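Local coordinates for 3-dehydroshikimate dehydratase (Pseudomonas putida, PDB 5HMQ), which catalyses the metal-dependent dehydration of 3-dehydroshikimate to protocatechuate, a shared intermediate of quinate and shikimate breakdown, at residues C[309-320]-C[591-602]. Sequence-based numbering, arbitrary orientation.
With MG (magnesium ion), chain L.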
ATOM      1  N   VAL C 309     -30.896  -2.954   4.208  1.00 54.84           N
ATOM      2  CA  VAL C 309     -29.936  -2.587   5.244  1.00 54.50           C
ATOM      3  C   VAL C 309     -30.258  -1.211   5.814  1.00 54.16           C
ATOM      4  O   VAL C 309     -30.031  -0.957   7.004  1.00 53.60           O
ATOM      5  CB  VAL C 309     -28.498  -2.648   4.693  1.00 54.18           C
ATOM      6  CG1 VAL C 309     -27.488  -2.510   5.821  1.00 56.69           C
ATOM      7  CG2 VAL C 309     -28.273  -3.946   3.933  1.00 56.56           C
ATOM      8  N   GLY C 310     -30.805  -0.310   4.994  1.00 52.38           N
ATOM      9  CA  GLY C 310     -31.145   1.013   5.490  1.00 53.09           C
ATOM     10  C   GLY C 310     -32.235   0.974   6.542  1.00 54.55           C
ATOM     11  O   GLY C 310     -32.195   1.724   7.520  1.00 55.15           O
ATOM     12  N   ALA C 311     -33.225   0.102   6.353  1.00 54.44           N
ATOM     13  CA  ALA C 311     -34.248  -0.079   7.374  1.00 53.30           C
ATOM     14  C   ALA C 311     -33.647  -0.701   8.626  1.00 54.98           C
ATOM     15  O   ALA C 311     -34.017  -0.340   9.749  1.00 56.84           O
ATOM     16  CB  ALA C 311     -35.389  -0.939   6.835  1.00 52.66           C
ATOM     17  N   ARG C 312     -32.716  -1.642   8.447  1.00 52.95           N
ATOM     18  CA  ARG C 312     -32.059  -2.268   9.588  1.00 51.88           C
ATOM     19  C   ARG C 312     -31.201  -1.263  10.347  1.00 54.91           C
ATOM     20  O   ARG C 312     -31.171  -1.271  11.583  1.00 57.11           O
ATOM     21  CB  ARG C 312     -31.211  -3.444   9.104  1.00 55.36           C
ATOM     22  CG  ARG C 312     -31.340  -4.706   9.931  1.00 57.69           C
ATOM     23  CD  ARG C 312     -30.711  -5.895   9.219  1.00 58.16           C
ATOM     24  NE  ARG C 312     -31.218  -6.049   7.857  1.00 61.16           N
ATOM     25  CZ  ARG C 312     -30.462  -6.007   6.764  1.00 61.03           C
ATOM     26  NH1 ARG C 312     -29.152  -5.829   6.862  1.00 60.82           N
ATOM     27  NH2 ARG C 312     -31.017  -6.155   5.569  1.00 62.46           N
ATOM     28  N   LEU C 313     -30.503  -0.384   9.623  1.00 51.61           N
ATOM     29  CA  LEU C 313     -29.724   0.658  10.283  1.00 51.86           C
ATOM     30  C   LEU C 313     -30.631   1.672  10.965  1.00 52.61           C
ATOM     31  O   LEU C 313     -30.319   2.156  12.059  1.00 54.55           O
ATOM     32  CB  LEU C 313     -28.804   1.349   9.275  1.00 46.63           C
ATOM     33  CG  LEU C 313     -27.849   2.397   9.849  1.00 47.69           C
ATOM     34  CD1 LEU C 313     -26.990   1.795  10.950  1.00 47.49           C
ATOM     35  CD2 LEU C 313     -26.979   2.985   8.748  1.00 47.53           C
ATOM     36  N   GLY C 314     -31.759   2.002  10.332  1.00 52.95           N
ATOM     37  CA  GLY C 314     -32.720   2.886  10.967  1.00 49.32           C
ATOM     38  C   GLY C 314     -33.271   2.322  12.261  1.00 53.67           C
ATOM     39  O   GLY C 314     -33.485   3.060  13.222  1.00 56.81           O
ATOM     40  N   ASN C 315     -33.481   1.004  12.311  1.00 52.28           N
ATOM     41  CA  ASN C 315     -33.944   0.374  13.545  1.00 55.50           C
ATOM     42  C   ASN C 315     -32.923   0.553  14.662  1.00 58.43           C
ATOM     43  O   ASN C 315     -33.280   0.892  15.796  1.00 59.60           O
ATOM     44  CB  ASN C 315     -34.226  -1.114  13.312  1.00 53.81           C
ATOM     45  CG  ASN C 315     -35.452  -1.357  12.455  1.00 54.78           C
ATOM     46  OD1 ASN C 315     -36.269  -0.466  12.255  1.00 55.37           O
ATOM     47  ND2 ASN C 315     -35.592  -2.579  11.960  1.00 58.18           N
ATOM     48  N   TRP C 316     -31.646   0.314  14.356  1.00 55.46           N
ATOM     49  CA  TRP C 316     -30.575   0.566  15.312  1.00 50.98           C
ATOM     50  C   TRP C 316     -30.663   1.988  15.844  1.00 50.58           C
ATOM     51  O   TRP C 316     -30.502   2.223  17.044  1.00 52.86           O
ATOM     52  CB  TRP C 316     -29.220   0.316  14.649  1.00 52.01           C
ATOM     53  CG  TRP C 316     -28.760  -1.101  14.745  1.00 50.83           C
ATOM     54  CD1 TRP C 316     -29.388  -2.203  14.239  1.00 50.71           C
ATOM     55  CD2 TRP C 316     -27.542  -1.566  15.334  1.00 48.10           C
ATOM     56  NE1 TRP C 316     -28.649  -3.330  14.505  1.00 49.72           N
ATOM     57  CE2 TRP C 316     -27.510  -2.966  15.173  1.00 48.11           C
ATOM     58  CE3 TRP C 316     -26.482  -0.938  15.994  1.00 50.29           C
ATOM     59  CZ2 TRP C 316     -26.458  -3.747  15.643  1.00 50.59           C
ATOM     60  CZ3 TRP C 316     -25.439  -1.716  16.462  1.00 53.98           C
ATOM     61  CH2 TRP C 316     -25.433  -3.105  16.283  1.00 54.17           C
ATOM     62  N   LEU C 317     -30.926   2.947  14.960  1.00 49.34           N
ATOM     63  CA  LEU C 317     -30.951   4.332  15.388  1.00 52.38           C
ATOM     64  C   LEU C 317     -32.198   4.692  16.204  1.00 54.60           C
ATOM     65  O   LEU C 317     -32.101   5.458  17.168  1.00 53.92           O
ATOM     66  CB  LEU C 317     -30.779   5.251  14.175  1.00 50.02           C
ATOM     67  CG  LEU C 317     -29.445   5.097  13.424  1.00 50.85           C
ATOM     68  CD1 LEU C 317     -29.485   5.735  12.030  1.00 47.70           C
ATOM     69  CD2 LEU C 317     -28.252   5.627  14.217  1.00 49.96           C
ATOM     70  N   LYS C 318     -33.377   4.197  15.884  1.00 54.22           N
ATOM     71  CA  LYS C 318     -34.467   4.414  16.869  1.00 54.13           C
ATOM     72  C   LYS C 318     -34.225   3.690  18.206  1.00 53.64           C
ATOM     73  O   LYS C 318     -34.505   4.269  19.264  1.00 53.62           O
ATOM     74  CB  LYS C 318     -35.834   4.219  16.207  1.00 55.27           C
ATOM     75  CG  LYS C 318     -35.860   3.196  15.126  1.00 60.36           C
ATOM     76  CD  LYS C 318     -37.036   3.273  14.139  1.00 65.66           C
ATOM     77  CE  LYS C 318     -37.037   2.271  13.045  1.00 68.30           C
ATOM     78  NZ  LYS C 318     -37.730   1.076  13.411  1.00 70.09           N
ATOM     79  N   ARG C 319     -33.690   2.457  18.199  1.00 50.21           N
ATOM     80  CA  ARG C 319     -33.374   1.878  19.501  1.00 52.10           C
ATOM     81  C   ARG C 319     -32.345   2.722  20.264  1.00 53.59           C
ATOM     82  O   ARG C 319     -32.375   2.766  21.503  1.00 55.86           O
ATOM     83  CB  ARG C 319     -32.903   0.449  19.359  1.00 48.41           C
ATOM     84  CG  ARG C 319     -33.901  -0.409  18.633  1.00 48.52           C
ATOM     85  CD  ARG C 319     -33.412  -1.823  18.460  1.00 53.25           C
ATOM     86  NE  ARG C 319     -34.461  -2.709  17.968  1.00 59.97           N
ATOM     87  CZ  ARG C 319     -34.501  -3.203  16.734  1.00 61.21           C
ATOM     88  NH1 ARG C 319     -33.541  -2.904  15.867  1.00 60.55           N
ATOM     89  NH2 ARG C 319     -35.490  -4.009  16.371  1.00 61.76           N
ATOM     90  N   LEU C 320     -31.437   3.398  19.553  1.00 50.82           N
ATOM     91  CA  LEU C 320     -30.504   4.328  20.184  1.00 50.65           C
ATOM     92  C   LEU C 320     -31.122   5.691  20.484  1.00 48.99           C
ATOM     93  O   LEU C 320     -30.408   6.593  20.938  1.00 50.53           O
ATOM     94  CB  LEU C 320     -29.262   4.508  19.304  1.00 48.67           C
ATOM     95  CG  LEU C 320     -28.242   3.375  19.404  1.00 49.84           C
ATOM     96  CD1 LEU C 320     -27.302   3.386  18.199  1.00 47.59           C
ATOM     97  CD2 LEU C 320     -27.448   3.496  20.713  1.00 46.55           C
ATOM     98  N   THR C 591     -21.590  -0.447  21.575  1.00 53.21           N
ATOM     99  CA  THR C 591     -22.452  -1.440  20.959  1.00 51.03           C
ATOM    100  C   THR C 591     -21.611  -2.453  20.188  1.00 51.25           C
ATOM    101  O   THR C 591     -20.428  -2.241  19.918  1.00 52.61           O
ATOM    102  CB  THR C 591     -23.461  -0.783  20.015  1.00 51.57           C
ATOM    103  OG1 THR C 591     -22.807  -0.423  18.790  1.00 53.09           O
ATOM    104  CG2 THR C 591     -24.052   0.463  20.644  1.00 52.34           C
ATOM    105  N   GLU C 592     -22.239  -3.565  19.823  1.00 52.38           N
ATOM    106  CA  GLU C 592     -21.621  -4.475  18.880  1.00 52.75           C
ATOM    107  C   GLU C 592     -21.532  -3.797  17.515  1.00 55.16           C
ATOM    108  O   GLU C 592     -22.255  -2.836  17.244  1.00 57.41           O
ATOM    109  CB  GLU C 592     -22.422  -5.771  18.776  1.00 49.97           C
ATOM    110  CG  GLU C 592     -22.420  -6.612  20.038  1.00 53.16           C
ATOM    111  CD  GLU C 592     -23.275  -7.857  19.903  1.00 57.59           C
ATOM    112  OE1 GLU C 592     -24.233  -7.838  19.102  1.00 59.99           O
ATOM    113  OE2 GLU C 592     -22.993  -8.854  20.603  1.00 60.56           O
ATOM    114  N   PRO C 593     -20.640  -4.266  16.644  1.00 54.78           N
ATOM    115  CA  PRO C 593     -20.564  -3.685  15.299  1.00 53.36           C
ATOM    116  C   PRO C 593     -21.861  -3.903  14.534  1.00 52.10           C
ATOM    117  O   PRO C 593     -22.476  -4.968  14.607  1.00 52.47           O
ATOM    118  CB  PRO C 593     -19.394  -4.437  14.652  1.00 52.62           C
ATOM    119  CG  PRO C 593     -18.577  -4.924  15.797  1.00 51.13           C
ATOM    120  CD  PRO C 593     -19.556  -5.235  16.886  1.00 54.20           C
ATOM    121  N   PHE C 594     -22.280  -2.872  13.803  1.00 50.05           N
ATOM    122  CA  PHE C 594     -23.425  -2.992  12.908  1.00 51.92           C
ATOM    123  C   PHE C 594     -22.995  -3.766  11.669  1.00 54.53           C
ATOM    124  O   PHE C 594     -22.297  -3.226  10.803  1.00 52.83           O
ATOM    125  CB  PHE C 594     -23.974  -1.617  12.533  1.00 52.61           C
ATOM    126  CG  PHE C 594     -25.037  -1.661  11.467  1.00 53.46           C
ATOM    127  CD1 PHE C 594     -26.346  -1.985  11.787  1.00 54.53           C
ATOM    128  CD2 PHE C 594     -24.727  -1.376  10.146  1.00 50.28           C
ATOM    129  CE1 PHE C 594     -27.323  -2.026  10.809  1.00 54.26           C
ATOM    130  CE2 PHE C 594     -25.699  -1.415   9.165  1.00 50.51           C
ATOM    131  CZ  PHE C 594     -26.998  -1.741   9.497  1.00 52.88           C
ATOM    132  N   GLU C 595     -23.420  -5.026  11.586  1.00 57.96           N
ATOM    133  CA  GLU C 595     -23.128  -5.906  10.457  1.00 55.00           C
ATOM    134  C   GLU C 595     -21.645  -5.879  10.090  1.00 55.32           C
ATOM    135  O   GLU C 595     -21.263  -5.668   8.936  1.00 56.05           O
ATOM    136  CB  GLU C 595     -24.010  -5.554   9.259  1.00 55.57           C
ATOM    137  CG  GLU C 595     -25.490  -5.719   9.559  1.00 56.37           C
ATOM    138  CD  GLU C 595     -26.362  -5.587   8.333  1.00 58.92           C
ATOM    139  OE1 GLU C 595     -25.819  -5.571   7.208  1.00 60.50           O
ATOM    140  OE2 GLU C 595     -27.597  -5.496   8.496  1.00 60.10           O
ATOM    141  N   GLU C 596     -20.806  -6.085  11.108  1.00 57.27           N
ATOM    142  CA  GLU C 596     -19.367  -6.302  10.958  1.00 56.89           C
ATOM    143  C   GLU C 596     -18.640  -5.086  10.384  1.00 58.01           C
ATOM    144  O   GLU C 596     -17.600  -5.227   9.737  1.00 56.10           O
ATOM    145  CB  GLU C 596     -19.083  -7.545  10.107  1.00 59.39           C
ATOM    146  CG  GLU C 596     -19.855  -8.791  10.532  1.00 62.84           C
ATOM    147  CD  GLU C 596     -19.311  -9.437  11.802  1.00 70.35           C
ATOM    148  OE1 GLU C 596     -18.407  -8.858  12.436  1.00 73.16           O
ATOM    149  OE2 GLU C 596     -19.792 -10.530  12.160  1.00 73.06           O
ATOM    150  N   ARG C 597     -19.161  -3.883  10.626  1.00 55.88           N
ATOM    151  CA  ARG C 597     -18.464  -2.665  10.230  1.00 51.80           C
ATOM    152  C   ARG C 597     -18.291  -1.740  11.425  1.00 50.54           C
ATOM    153  O   ARG C 597     -17.568  -2.060  12.375  1.00 51.79           O
ATOM    154  CB  ARG C 597     -19.219  -1.933   9.119  1.00 50.40           C
ATOM    155  CG  ARG C 597     -20.013  -2.836   8.211  1.00 52.12           C
ATOM    156  CD  ARG C 597     -19.493  -2.801   6.794  1.00 56.00           C
ATOM    157  NE  ARG C 597     -20.192  -3.774   5.960  1.00 58.74           N
ATOM    158  CZ  ARG C 597     -19.894  -4.025   4.691  1.00 57.15           C
ATOM    159  NH1 ARG C 597     -18.904  -3.373   4.099  1.00 57.48           N
ATOM    160  NH2 ARG C 597     -20.587  -4.931   4.013  1.00 58.15           N
ATOM    161  N   PHE C 598     -18.958  -0.592  11.381  1.00 46.00           N
ATOM    162  CA  PHE C 598     -18.867   0.385  12.453  1.00 48.25           C
ATOM    163  C   PHE C 598     -19.761  -0.003  13.624  1.00 49.61           C
ATOM    164  O   PHE C 598     -20.789  -0.668  13.461  1.00 48.94           O
ATOM    165  CB  PHE C 598     -19.263   1.769  11.938  1.00 47.45           C
ATOM    166  CG  PHE C 598     -20.533   1.777  11.129  1.00 48.10           C
ATOM    167  CD1 PHE C 598     -21.770   1.872  11.747  1.00 49.26           C
ATOM    168  CD2 PHE C 598     -20.487   1.689   9.747  1.00 49.62           C
ATOM    169  CE1 PHE C 598     -22.936   1.877  11.002  1.00 51.12           C
ATOM    170  CE2 PHE C 598     -21.648   1.694   8.996  1.00 48.21           C
ATOM    171  CZ  PHE C 598     -22.874   1.788   9.625  1.00 51.60           C
ATOM    172  N   PHE C 599     -19.351   0.419  14.815  1.00 49.72           N
ATOM    173  CA  PHE C 599     -20.168   0.317  16.012  1.00 50.21           C
ATOM    174  C   PHE C 599     -20.398   1.717  16.565  1.00 50.01           C
ATOM    175  O   PHE C 599     -19.865   2.704  16.056  1.00 49.50           O
ATOM    176  CB  PHE C 599     -19.515  -0.594  17.066  1.00 49.91           C
ATOM    177  CG  PHE C 599     -18.133  -0.165  17.483  1.00 51.40           C
ATOM    178  CD1 PHE C 599     -17.018  -0.572  16.766  1.00 52.28           C
ATOM    179  CD2 PHE C 599     -17.946   0.610  18.617  1.00 50.77           C
ATOM    180  CE1 PHE C 599     -15.745  -0.190  17.153  1.00 51.31           C
ATOM    181  CE2 PHE C 599     -16.675   0.990  19.014  1.00 49.17           C
ATOM    182  CZ  PHE C 599     -15.574   0.591  18.280  1.00 52.22           C
ATOM    183  N   PHE C 600     -21.216   1.802  17.607  1.00 50.58           N
ATOM    184  CA  PHE C 600     -21.548   3.081  18.211  1.00 47.84           C
ATOM    185  C   PHE C 600     -21.044   3.131  19.645  1.00 48.63           C
ATOM    186  O   PHE C 600     -20.792   2.103  20.279  1.00 48.68           O
ATOM    187  CB  PHE C 600     -23.058   3.341  18.173  1.00 45.93           C
ATOM    188  CG  PHE C 600     -23.607   3.494  16.785  1.00 47.31           C
ATOM    189  CD1 PHE C 600     -24.089   2.398  16.094  1.00 48.26           C
ATOM    190  CD2 PHE C 600     -23.632   4.734  16.169  1.00 48.23           C
ATOM    191  CE1 PHE C 600     -24.593   2.536  14.814  1.00 48.40           C
ATOM    192  CE2 PHE C 600     -24.136   4.877  14.888  1.00 49.11           C
ATOM    193  CZ  PHE C 600     -24.616   3.776  14.211  1.00 47.97           C
ATOM    194  N   GLU C 601     -20.898   4.355  20.149  1.00 47.05           N
ATOM    195  CA  GLU C 601     -20.403   4.600  21.492  1.00 44.30           C
ATOM    196  C   GLU C 601     -21.217   5.719  22.120  1.00 47.13           C
ATOM    197  O   GLU C 601     -21.530   6.714  21.459  1.00 45.98           O
ATOM    198  CB  GLU C 601     -18.913   4.972  21.481  1.00 46.78           C
ATOM    199  CG  GLU C 601     -18.347   5.327  22.847  1.00 46.24           C
ATOM    200  CD  GLU C 601     -16.894   5.757  22.786  1.00 49.13           C
ATOM    201  OE1 GLU C 601     -16.397   6.016  21.669  1.00 52.29           O
ATOM    202  OE2 GLU C 601     -16.247   5.839  23.853  1.00 48.87           O
ATOM    203  N   ILE C 602     -21.571   5.542  23.390  1.00 46.57           N
ATOM    204  CA  ILE C 602     -22.243   6.561  24.189  1.00 44.33           C
ATOM    205  C   ILE C 602     -21.327   6.921  25.347  1.00 45.48           C
ATOM    206  O   ILE C 602     -20.865   6.033  26.071  1.00 47.16           O
ATOM    207  CB  ILE C 602     -23.610   6.074  24.705  1.00 45.36           C
ATOM    208  CG1 ILE C 602     -24.521   5.698  23.536  1.00 45.75           C
ATOM    209  CG2 ILE C 602     -24.247   7.120  25.606  1.00 45.81           C
ATOM    210  CD1 ILE C 602     -25.775   4.961  23.948  1.00 43.80           C
TER
HETATM  211 MG    MG L 702     -14.257   6.520  21.019  1.00 45.35          MG
HETATM  212  O   HOH W   1     -13.896   7.096  22.976  1.00 46.99           O
HETATM  213  O   HOH W   2     -12.038   6.998  20.327  1.00 46.31           O
HETATM  214  O   HOH W   3     -13.461   4.679  21.536  1.00 50.99           O
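F594 overlaps W316 in a T-shaped stack. The edge of the phenyl ring meets one face of the indole, with ring planes at 83°. F594 CD1 lies over the indole and comes within 3.7 Å of W316 CE2. F594 CB also sits over the six-membered ring of W316 as a CH-pi contact. One face of the phenyl ring is covered by L313. L313 CD1 stands 3.7 Å from the centroid of the F594 ring, almost on the ring normal. With chi1 at 172°, CG of F594 lies opposite the backbone N and the ring reaches the helix. F594 CZ is 3.6 Å from L313 CB. V309 CG1 packs at the edge of the same ring.

Helix 307-319 belongs to the first VOC module of the HPPD-like C-terminal part. Strand 599-606 runs in the sheet of the second module, so the contact joins the two glyoxalase-fold modules. Strands 585-590 and 599-606 form a beta hairpin, and F594 lies on the connection between them. F594 N hydrogen-bonds to F598 O, and T591 N to F600 O.

The indole rim faces polar atoms. W316 CH2 lies 3.3 Å from E592 O, and T591 OG1 is at the ring edge. That hydroxyl also accepts a hydrogen bond from F600 N (3.0 Å, 166°). Further along, L320 CD1 lies over the face of the F600 ring, 4.2 Å from its centroid. L320 CD2 touches I602 CD1. R312 NH1 and E595 OE2 are modelled too close together, so a salt bridge between them is doubtful.

The strand alternates. F600 and I602 point to the helix, while E601 points away and binds magnesium through OE1 at 2.3 Å. H445, H523 and three waters complete the metal site.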